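Local coordinates for acetone carboxylase alpha subunit (Xanthobacter autotrophicus Py2, PDB 5M45), which forms the alpha subunit of a multi-subunit carboxylase and belongs to the hydantoinase B/oxoprolinase family, holding a manganese ion in this model, at residues G116-Y121 and S144-V149; M122-W127 and H769-V774; S455-A460 and E489-A494. All blocks are in the same frame, centred on the assembly; numbering follows the deposited sequence.

Contact 1: G116-Y121 and S144-V149. With AE4 (3,6,9,12,15-pentaoxaheptadecan-1-ol), chain P.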
loop_
_atom_site.group_PDB
_atom_site.type_symbol
_atom_site.label_atom_id
_atom_site.label_comp_id
_atom_site.label_asym_id
_atom_site.label_seq_id
_atom_site.Cartn_x
_atom_site.Cartn_y
_atom_site.Cartn_z
ATOM N N GLY A 116 -11.491 3.438 -19.838
ATOM C CA GLY A 116 -12.124 2.409 -20.677
ATOM C C GLY A 116 -11.467 1.034 -20.540
ATOM O O GLY A 116 -12.160 -0.011 -20.488
ATOM N N ALA A 117 -10.129 1.024 -20.476
ATOM C CA ALA A 117 -9.404 -0.219 -20.262
ATOM C C ALA A 117 -9.688 -0.830 -18.871
ATOM O O ALA A 117 -9.705 -2.039 -18.738
ATOM C CB ALA A 117 -7.909 -0.019 -20.496
ATOM N N ALA A 118 -9.921 -0.004 -17.860
ATOM C CA ALA A 118 -10.329 -0.501 -16.539
ATOM C C ALA A 118 -11.736 -1.134 -16.588
ATOM O O ALA A 118 -11.955 -2.202 -15.999
ATOM C CB ALA A 118 -10.278 0.586 -15.478
ATOM N N ILE A 119 -12.665 -0.483 -17.278
ATOM C CA ILE A 119 -13.996 -1.062 -17.495
ATOM C C ILE A 119 -13.864 -2.430 -18.233
ATOM O O ILE A 119 -14.483 -3.418 -17.829
ATOM C CB ILE A 119 -14.904 -0.100 -18.289
ATOM C CG1 ILE A 119 -15.293 1.109 -17.441
ATOM C CG2 ILE A 119 -16.184 -0.805 -18.754
ATOM C CD1 ILE A 119 -15.743 2.335 -18.225
ATOM N N LYS A 120 -13.020 -2.484 -19.267
ATOM C CA LYS A 120 -12.848 -3.729 -20.014
ATOM C C LYS A 120 -12.213 -4.858 -19.154
ATOM O O LYS A 120 -12.548 -6.040 -19.332
ATOM C CB LYS A 120 -12.065 -3.482 -21.316
ATOM C CG LYS A 120 -12.838 -2.630 -22.316
ATOM C CD LYS A 120 -11.963 -1.999 -23.402
ATOM C CE LYS A 120 -12.722 -0.914 -24.143
ATOM N NZ LYS A 120 -11.946 -0.293 -25.228
ATOM N N TYR A 121 -11.319 -4.505 -18.223
ATOM C CA TYR A 121 -10.800 -5.476 -17.259
ATOM C C TYR A 121 -11.948 -6.094 -16.401
ATOM O O TYR A 121 -11.985 -7.313 -16.167
ATOM C CB TYR A 121 -9.720 -4.851 -16.353
ATOM C CG TYR A 121 -9.031 -5.841 -15.425
ATOM C CD1 TYR A 121 -7.935 -6.587 -15.865
ATOM C CD2 TYR A 121 -9.480 -6.057 -14.128
ATOM C CE1 TYR A 121 -7.294 -7.493 -15.026
ATOM C CE2 TYR A 121 -8.836 -6.963 -13.268
ATOM C CZ TYR A 121 -7.754 -7.682 -13.719
ATOM O OH TYR A 121 -7.124 -8.585 -12.920
ATOM N N SER A 144 -1.918 0.678 -12.375
ATOM C CA SER A 144 -1.154 0.735 -13.612
ATOM C C SER A 144 -0.901 -0.633 -14.272
ATOM O O SER A 144 -0.632 -0.673 -15.485
ATOM C CB SER A 144 0.178 1.477 -13.424
ATOM O OG SER A 144 -0.056 2.834 -13.115
ATOM N N LEU A 145 -1.029 -1.751 -13.536
ATOM C CA LEU A 145 -0.904 -3.088 -14.170
ATOM C C LEU A 145 -2.032 -3.416 -15.159
ATOM O O LEU A 145 -1.867 -4.311 -15.981
ATOM C CB LEU A 145 -0.761 -4.208 -13.122
ATOM C CG LEU A 145 0.614 -4.298 -12.472
ATOM C CD1 LEU A 145 0.657 -5.312 -11.326
ATOM C CD2 LEU A 145 1.690 -4.607 -13.479
ATOM N N ILE A 146 -3.166 -2.732 -15.064
ATOM C CA ILE A 146 -4.264 -2.894 -16.009
ATOM C C ILE A 146 -4.439 -1.668 -16.933
ATOM O O ILE A 146 -5.434 -1.592 -17.666
ATOM C CB ILE A 146 -5.595 -3.263 -15.304
ATOM C CG1 ILE A 146 -6.160 -2.112 -14.493
ATOM C CG2 ILE A 146 -5.396 -4.484 -14.394
ATOM C CD1 ILE A 146 -7.509 -2.404 -13.886
ATOM N N GLY A 147 -3.458 -0.746 -16.918
ATOM C CA GLY A 147 -3.376 0.287 -17.936
ATOM C C GLY A 147 -3.211 1.743 -17.558
ATOM O O GLY A 147 -2.935 2.564 -18.462
ATOM N N ASN A 148 -3.337 2.095 -16.283
ATOM C CA ASN A 148 -3.265 3.499 -15.853
ATOM C C ASN A 148 -1.833 4.120 -16.006
ATOM O O ASN A 148 -0.839 3.393 -16.005
ATOM C CB ASN A 148 -3.712 3.651 -14.382
ATOM C CG ASN A 148 -4.153 5.089 -14.022
ATOM O OD1 ASN A 148 -4.475 5.907 -14.899
ATOM N ND2 ASN A 148 -4.197 5.382 -12.710
ATOM N N VAL A 149 -1.767 5.456 -16.066
ATOM C CA VAL A 149 -0.510 6.177 -16.179
ATOM C C VAL A 149 0.354 6.001 -14.929
ATOM O O VAL A 149 1.526 5.587 -15.017
ATOM C CB VAL A 149 -0.775 7.687 -16.416
ATOM C CG1 VAL A 149 0.550 8.452 -16.384
ATOM C CG2 VAL A 149 -1.505 7.916 -17.722
HETATM C C2 AE4 P . -6.007 -6.437 -36.129
HETATM C C3 AE4 P . -7.006 -6.932 -35.083
HETATM O O4 AE4 P . -8.111 -6.025 -35.018
HETATM C C5 AE4 P . -9.314 -6.552 -34.438
HETATM C C6 AE4 P . -10.133 -5.434 -33.784
HETATM O O7 AE4 P . -10.128 -5.512 -32.349
HETATM C C8 AE4 P . -8.863 -5.147 -31.776
HETATM C C9 AE4 P . -8.922 -5.339 -30.271
HETATM C C11 AE4 P . -8.179 -3.269 -29.288
HETATM O O10 AE4 P . -9.278 -4.098 -29.659
HETATM C C12 AE4 P . -8.468 -1.844 -29.729
HETATM O O13 AE4 P . -9.231 -1.156 -28.736
HETATM C C14 AE4 P . -9.036 0.251 -28.795
HETATM C C15 AE4 P . -10.016 0.950 -27.860
HETATM O O16 AE4 P . -9.593 0.726 -26.516
HETATM C C17 AE4 P . -8.852 1.797 -25.943
HETATM C C18 AE4 P . -8.648 1.477 -24.467
HETATM O O19 AE4 P . -9.931 1.293 -23.825
HETATM O O HOH W 1 -7.168 -3.333 -19.004
#

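Contact 2: M122-W127 and H769-V774. With AE4 (3,6,9,12,15-pentaoxaheptadecan-1-ol), chain P.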
loop_
_atom_site.group_PDB
_atom_site.type_symbol
_atom_site.label_atom_id
_atom_site.label_comp_id
_atom_site.label_asym_id
_atom_site.label_seq_id
_atom_site.Cartn_x
_atom_site.Cartn_y
_atom_site.Cartn_z
ATOM N N MET A 122 -12.846 -5.253 -15.911
ATOM C CA MET A 122 -14.048 -5.730 -15.188
ATOM C C MET A 122 -14.915 -6.645 -16.040
ATOM O O MET A 122 -15.400 -7.693 -15.571
ATOM C CB MET A 122 -14.881 -4.552 -14.608
ATOM C CG MET A 122 -14.142 -3.721 -13.539
ATOM S SD MET A 122 -15.167 -2.561 -12.604
ATOM C CE MET A 122 -15.267 -1.158 -13.685
ATOM N N ILE A 123 -15.098 -6.277 -17.290
ATOM C CA ILE A 123 -15.870 -7.092 -18.248
ATOM C C ILE A 123 -15.222 -8.477 -18.399
ATOM O O ILE A 123 -15.864 -9.509 -18.206
ATOM C CB ILE A 123 -15.990 -6.373 -19.615
ATOM C CG1 ILE A 123 -16.833 -5.107 -19.452
ATOM C CG2 ILE A 123 -16.612 -7.313 -20.658
ATOM C CD1 ILE A 123 -16.985 -4.257 -20.696
ATOM N N GLU A 124 -13.930 -8.486 -18.686
ATOM C CA GLU A 124 -13.193 -9.700 -19.004
ATOM C C GLU A 124 -12.938 -10.613 -17.805
ATOM O O GLU A 124 -12.685 -11.807 -17.985
ATOM C CB GLU A 124 -11.862 -9.276 -19.595
ATOM C CG GLU A 124 -11.144 -10.297 -20.389
ATOM C CD GLU A 124 -11.840 -10.777 -21.678
ATOM O OE1 GLU A 124 -11.134 -11.575 -22.328
ATOM O OE2 GLU A 124 -13.017 -10.499 -22.088
ATOM N N ASN A 125 -12.968 -10.071 -16.584
ATOM C CA ASN A 125 -12.717 -10.857 -15.371
ATOM C C ASN A 125 -13.997 -11.159 -14.534
ATOM O O ASN A 125 -13.914 -11.613 -13.382
ATOM C CB ASN A 125 -11.663 -10.167 -14.541
ATOM C CG ASN A 125 -10.289 -10.274 -15.174
ATOM O OD1 ASN A 125 -9.565 -11.246 -14.918
ATOM N ND2 ASN A 125 -9.949 -9.337 -16.054
ATOM N N ASN A 126 -15.167 -10.950 -15.134
ATOM C CA ASN A 126 -16.445 -11.386 -14.567
ATOM C C ASN A 126 -16.785 -10.706 -13.234
ATOM O O ASN A 126 -17.328 -11.334 -12.296
ATOM C CB ASN A 126 -16.520 -12.909 -14.482
ATOM C CG ASN A 126 -17.962 -13.435 -14.408
ATOM O OD1 ASN A 126 -18.915 -12.703 -14.582
ATOM N ND2 ASN A 126 -18.095 -14.731 -14.188
ATOM N N TRP A 127 -16.525 -9.405 -13.187
ATOM C CA TRP A 127 -17.064 -8.545 -12.149
ATOM C C TRP A 127 -18.600 -8.640 -12.076
ATOM O O TRP A 127 -19.178 -8.425 -11.005
ATOM C CB TRP A 127 -16.668 -7.085 -12.379
ATOM C CG TRP A 127 -15.591 -6.515 -11.489
ATOM C CD1 TRP A 127 -15.702 -5.370 -10.751
ATOM C CD2 TRP A 127 -14.260 -6.994 -11.276
ATOM N NE1 TRP A 127 -14.544 -5.121 -10.068
ATOM C CE2 TRP A 127 -13.622 -6.077 -10.382
ATOM C CE3 TRP A 127 -13.540 -8.093 -11.721
ATOM C CZ2 TRP A 127 -12.308 -6.241 -9.936
ATOM C CZ3 TRP A 127 -12.205 -8.254 -11.287
ATOM C CH2 TRP A 127 -11.618 -7.322 -10.388
ATOM N N HIS A 769 -7.258 -12.284 -16.123
ATOM C CA HIS A 769 -7.402 -12.281 -17.581
ATOM C C HIS A 769 -7.088 -10.874 -18.104
ATOM O O HIS A 769 -7.844 -9.941 -17.840
ATOM C CB HIS A 769 -8.839 -12.635 -17.953
ATOM C CG HIS A 769 -9.312 -13.927 -17.369
ATOM N ND1 HIS A 769 -9.748 -14.041 -16.055
ATOM C CD2 HIS A 769 -9.379 -15.170 -17.902
ATOM C CE1 HIS A 769 -10.089 -15.300 -15.822
ATOM N NE2 HIS A 769 -9.869 -15.999 -16.924
ATOM N N THR A 770 -5.977 -10.703 -18.810
ATOM C CA THR A 770 -5.598 -9.363 -19.255
ATOM C C THR A 770 -6.229 -9.080 -20.615
ATOM O O THR A 770 -6.490 -10.008 -21.401
ATOM C CB THR A 770 -4.061 -9.164 -19.310
ATOM O OG1 THR A 770 -3.465 -10.239 -20.020
ATOM C CG2 THR A 770 -3.444 -9.179 -17.951
ATOM N N VAL A 771 -6.497 -7.808 -20.903
ATOM C CA VAL A 771 -7.128 -7.416 -22.171
ATOM C C VAL A 771 -6.030 -7.007 -23.157
ATOM O O VAL A 771 -5.170 -6.212 -22.816
ATOM C CB VAL A 771 -8.147 -6.265 -21.976
ATOM C CG1 VAL A 771 -8.954 -6.032 -23.275
ATOM C CG2 VAL A 771 -9.077 -6.578 -20.811
ATOM N N GLN A 772 -6.094 -7.518 -24.383
ATOM C CA GLN A 772 -5.043 -7.259 -25.353
ATOM C C GLN A 772 -5.471 -6.111 -26.289
ATOM O O GLN A 772 -6.569 -6.162 -26.866
ATOM C CB GLN A 772 -4.784 -8.542 -26.129
ATOM C CG GLN A 772 -3.501 -8.516 -26.941
ATOM C CD GLN A 772 -2.269 -8.283 -26.083
ATOM O OE1 GLN A 772 -1.440 -7.398 -26.354
ATOM N NE2 GLN A 772 -2.151 -9.059 -25.019
ATOM N N PHE A 773 -4.646 -5.065 -26.403
ATOM C CA PHE A 773 -4.954 -3.904 -27.257
ATOM C C PHE A 773 -3.963 -3.698 -28.415
ATOM O O PHE A 773 -4.232 -2.857 -29.259
ATOM C CB PHE A 773 -5.031 -2.592 -26.433
ATOM C CG PHE A 773 -6.018 -2.614 -25.314
ATOM C CD1 PHE A 773 -7.361 -2.256 -25.518
ATOM C CD2 PHE A 773 -5.628 -2.966 -24.058
ATOM C CE1 PHE A 773 -8.276 -2.300 -24.467
ATOM C CE2 PHE A 773 -6.534 -2.947 -22.975
ATOM C CZ PHE A 773 -7.862 -2.637 -23.193
ATOM N N VAL A 774 -2.822 -4.394 -28.423
ATOM C CA VAL A 774 -1.750 -4.191 -29.399
ATOM C C VAL A 774 -1.202 -5.553 -29.857
ATOM O O VAL A 774 -1.475 -6.577 -29.231
ATOM C CB VAL A 774 -0.577 -3.358 -28.823
ATOM C CG1 VAL A 774 -1.070 -2.040 -28.232
ATOM C CG2 VAL A 774 0.177 -4.115 -27.726
HETATM C C2 AE4 P . -6.007 -6.437 -36.129
HETATM C C3 AE4 P . -7.006 -6.932 -35.083
HETATM O O4 AE4 P . -8.111 -6.025 -35.018
HETATM C C5 AE4 P . -9.314 -6.552 -34.438
HETATM C C6 AE4 P . -10.133 -5.434 -33.784
HETATM O O7 AE4 P . -10.128 -5.512 -32.349
HETATM C C8 AE4 P . -8.863 -5.147 -31.776
HETATM C C9 AE4 P . -8.922 -5.339 -30.271
HETATM C C11 AE4 P . -8.179 -3.269 -29.288
HETATM O O10 AE4 P . -9.278 -4.098 -29.659
HETATM C C12 AE4 P . -8.468 -1.844 -29.729
HETATM O O13 AE4 P . -9.231 -1.156 -28.736
HETATM C C14 AE4 P . -9.036 0.251 -28.795
HETATM C C15 AE4 P . -10.016 0.950 -27.860
HETATM O O16 AE4 P . -9.593 0.726 -26.516
HETATM C C17 AE4 P . -8.852 1.797 -25.943
HETATM C C18 AE4 P . -8.648 1.477 -24.467
HETATM O O19 AE4 P . -9.931 1.293 -23.825
#

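Contact 3: S455-A460 and E489-A494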
loop_
_atom_site.group_PDB
_atom_site.type_symbol
_atom_site.label_atom_id
_atom_site.label_comp_id
_atom_site.label_asym_id
_atom_site.label_seq_id
_atom_site.Cartn_x
_atom_site.Cartn_y
_atom_site.Cartn_z
ATOM N N SER A 455 4.517 20.742 -7.797
ATOM C CA SER A 455 4.167 21.909 -8.592
ATOM C C SER A 455 3.809 21.533 -10.029
ATOM O O SER A 455 4.582 20.780 -10.710
ATOM C CB SER A 455 5.327 22.917 -8.656
ATOM O OG SER A 455 4.973 23.995 -9.491
ATOM N N PHE A 456 2.694 22.100 -10.509
ATOM C CA PHE A 456 2.278 21.979 -11.922
ATOM C C PHE A 456 2.678 23.217 -12.778
ATOM O O PHE A 456 2.077 23.480 -13.826
ATOM C CB PHE A 456 0.774 21.619 -12.037
ATOM C CG PHE A 456 0.516 20.124 -12.150
ATOM C CD1 PHE A 456 0.684 19.288 -11.059
ATOM C CD2 PHE A 456 0.076 19.556 -13.357
ATOM C CE1 PHE A 456 0.459 17.927 -11.161
ATOM C CE2 PHE A 456 -0.131 18.217 -13.463
ATOM C CZ PHE A 456 0.035 17.386 -12.368
ATOM N N GLU A 457 3.764 23.895 -12.394
ATOM C CA GLU A 457 4.386 24.902 -13.264
ATOM C C GLU A 457 4.800 24.245 -14.597
ATOM O O GLU A 457 4.741 24.928 -15.601
ATOM C CB GLU A 457 5.594 25.610 -12.589
ATOM C CG GLU A 457 5.153 26.685 -11.597
ATOM C CD GLU A 457 6.268 27.574 -11.067
ATOM O OE1 GLU A 457 7.443 27.145 -10.926
ATOM O OE2 GLU A 457 5.935 28.759 -10.781
ATOM N N CYS A 458 5.141 22.939 -14.613
ATOM C CA CYS A 458 5.526 22.263 -15.852
ATOM C C CYS A 458 4.325 21.694 -16.652
ATOM O O CYS A 458 4.497 20.799 -17.513
ATOM C CB CYS A 458 6.621 21.205 -15.635
ATOM S SG CYS A 458 6.225 19.998 -14.329
ATOM N N ALA A 459 3.134 22.242 -16.390
ATOM C CA ALA A 459 2.061 22.297 -17.355
ATOM C C ALA A 459 2.291 23.326 -18.451
ATOM O O ALA A 459 1.549 23.310 -19.457
ATOM C CB ALA A 459 0.696 22.571 -16.656
ATOM N N ALA A 460 3.281 24.222 -18.268
ATOM C CA ALA A 460 3.489 25.397 -19.124
ATOM C C ALA A 460 4.926 25.426 -19.646
ATOM O O ALA A 460 5.749 26.227 -19.210
ATOM C CB ALA A 460 3.159 26.657 -18.334
ATOM N N GLU A 489 0.257 33.437 -5.947
ATOM C CA GLU A 489 -0.425 33.601 -4.663
ATOM C C GLU A 489 -1.225 32.334 -4.276
ATOM O O GLU A 489 -1.411 32.051 -3.064
ATOM C CB GLU A 489 -1.333 34.839 -4.635
ATOM C CG GLU A 489 -0.545 36.155 -4.688
ATOM C CD GLU A 489 -1.400 37.412 -4.747
ATOM O OE1 GLU A 489 -2.590 37.374 -5.086
ATOM O OE2 GLU A 489 -0.804 38.493 -4.518
ATOM N N ILE A 490 -1.700 31.605 -5.286
ATOM C CA ILE A 490 -2.403 30.337 -5.074
ATOM C C ILE A 490 -1.415 29.199 -4.683
ATOM O O ILE A 490 -1.676 28.459 -3.719
ATOM C CB ILE A 490 -3.256 29.942 -6.314
ATOM C CG1 ILE A 490 -4.364 30.961 -6.551
ATOM C CG2 ILE A 490 -3.852 28.546 -6.155
ATOM C CD1 ILE A 490 -5.465 31.057 -5.499
ATOM N N TRP A 491 -0.299 29.070 -5.405
ATOM C CA TRP A 491 0.744 28.093 -5.027
ATOM C C TRP A 491 1.268 28.337 -3.587
ATOM O O TRP A 491 1.499 27.374 -2.843
ATOM C CB TRP A 491 1.907 28.047 -6.015
ATOM C CG TRP A 491 1.562 27.420 -7.359
ATOM C CD1 TRP A 491 1.687 27.994 -8.577
ATOM C CD2 TRP A 491 1.078 26.102 -7.576
ATOM N NE1 TRP A 491 1.281 27.118 -9.561
ATOM C CE2 TRP A 491 0.870 25.957 -8.965
ATOM C CE3 TRP A 491 0.740 25.039 -6.719
ATOM C CZ2 TRP A 491 0.409 24.758 -9.536
ATOM C CZ3 TRP A 491 0.263 23.864 -7.269
ATOM C CH2 TRP A 491 0.101 23.728 -8.685
ATOM N N GLU A 492 1.359 29.608 -3.186
ATOM C CA GLU A 492 1.810 29.947 -1.826
ATOM C C GLU A 492 0.848 29.511 -0.714
ATOM O O GLU A 492 1.281 29.368 0.419
ATOM C CB GLU A 492 2.212 31.438 -1.699
ATOM C CG GLU A 492 3.551 31.733 -2.392
ATOM C CD GLU A 492 4.149 33.108 -2.107
ATOM O OE1 GLU A 492 3.633 33.901 -1.253
ATOM O OE2 GLU A 492 5.177 33.427 -2.772
ATOM N N LEU A 493 -0.444 29.295 -1.030
ATOM C CA LEU A 493 -1.397 28.707 -0.091
ATOM C C LEU A 493 -1.250 27.190 0.067
ATOM O O LEU A 493 -1.739 26.612 1.053
ATOM C CB LEU A 493 -2.844 28.950 -0.533
ATOM C CG LEU A 493 -3.367 30.363 -0.768
ATOM C CD1 LEU A 493 -4.850 30.254 -1.146
ATOM C CD2 LEU A 493 -3.191 31.277 0.450
ATOM N N ALA A 494 -0.643 26.544 -0.931
ATOM C CA ALA A 494 -0.510 25.086 -0.970
ATOM C C ALA A 494 0.921 24.558 -0.779
ATOM O O ALA A 494 1.110 23.320 -0.871
ATOM C CB ALA A 494 -1.072 24.580 -2.301
#

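Contact 1: G116-Y121 and S144-V149
I146 lies across helix 111-124 and meets it with both branches of its side chain. S144, two residues earlier, shapes the turn: its O takes G147 N, and its OG donates to the carbonyl O of N148 at 3.0 Å, reaching it from well above the carbonyl plane. At I146, CG2 sits over one face of the Y121 ring, a CH-pi contact 3.8 Å from the ring centroid and shifted toward the CD1-CE1 rim. CG1 stands between the backbone N and the carbonyl carbon (chi1 70°), which carries CD1 to A118, 4.4 Å from its CB. The loop, which joins strands 138-141 and 153-162 of a seven-stranded antiparallel sheet, is thus packed against the helix beside a ligand pocket, where K120 NZ, salt-bridged to D100, donates to O19 of AE4 at 2.9 Å. One water bridges the backbones, donating to A117 O (2.9 Å) and to I146 O (2.8 Å). The Y121 hydroxyl is hydrogen-bonded to H218 and R222 of the second subunit. G147 follows, at backbone angles where a CB would be jammed against the carbonyl O of I146. N148 ND2 donates to N142 O and D153 O, with the side chain against H111 and T114.

Contact 2: M122-W127 and H769-V774
N125 and H769 are joined by three hydrogen bonds, all made by the side-chain amide of N125. Its OD1 accepts twice: from the backbone N of H769 at 2.8 Å, in the carbonyl plane and on a lone pair, and from H769 ND1 at 3.0 Å, which comes in from above that plane. The other arm, ND2, donates to the carbonyl O of H769 at 2.8 Å, with an N-H...O angle of 158°. Gripped at both ends, the amide has its flip state and its rotation settled. The imidazole presents its edge, with OD1 lying in the ring plane, although the amide and ring planes are 60° apart. H769 folds back to make this possible: CG lies beside its own backbone N (chi1 -55°), a rotation that brings ND1 round to aim at the same oxygen as the main-chain N-H, and ND1 serves as a donor. N125 is the first residue to leave helical geometry at the end of helix 111-124, so an asparagine at the helix C-terminus pairs with the backbone of an irregular C-terminal segment far along the chain. ND2 also reaches back to the carbonyl O of Y121 in the last turn. E124 adds apolar contact on the flank. Its CG, anti to the backbone N, packs on H769 CB at 4.1 Å, while its CB touches V771 CG2 at the same distance. A bend at chi2 then takes the carboxylate on to a salt bridge with K25. Further along, F773 brings CE1 to 3.8 Å from C18 of AE4.

Contact 3: S455-A460 and E489-A494
A single tryptophan accounts for the whole contact: W491 is the one residue of 489-494 to touch 455-460, and its closest approach is to a backbone atom, F456 N. The benzo end of its indole reaches the start of the loop, where CH2 comes to 3.6 Å from the backbone N of F456 and 4.0 Å from F456 CB. CH2 also lies 4.5 Å from S455 CA. At the pyrrole end, E457 CG sits 4.4 Å from NE1 in plain van der Waals contact. The indole N-H is used on the carbonyl O of M485. With CG anti to its carbonyl carbon (chi1 -71°), W491 sends the indole off the helix toward the loop. The loop is held in shape by S455, whose OG accepts the backbone N-H of E457 at 3.1 Å in a nearly straight bond of 162°; this is an ST turn. The carboxylate of E457 runs on to R502 and R524, with S522 among its other partners, which would probably offset its charge in this buried setting. F456 turns its ring away from the tryptophan and meets H175, a manganese ligand, in an edge-to-face stack. This is helix-to-loop packing through one large aromatic side chain, joining helix 488-494 to the loop after strand 450-454, with F456 as a second-shell neighbour of the metal site formed by H150, D153 and H175.

In the fold
Contacts 1 and 2 are neighbours on helix 111-124, their centres about 9 Å apart, and share the AE4 pocket. F773 of contact 2 closes against contact 1, its CZ 3.8 Å from A117 CB, and V771 CG2 is 3.8 Å from K120 O; the C-terminal segment therefore covers the helix face that lines the pocket. Both also reach the second subunit, through H218 among others. Contact 3 stands apart, its centre about 29 Å from contact 1's and about 38 Å from contact 2's. The nearest atoms of contacts 1 and 3 are about 10 Å apart; the manganese site lies near both, H150 following 144-149 and the F456 side chain about 5 Å from the metal.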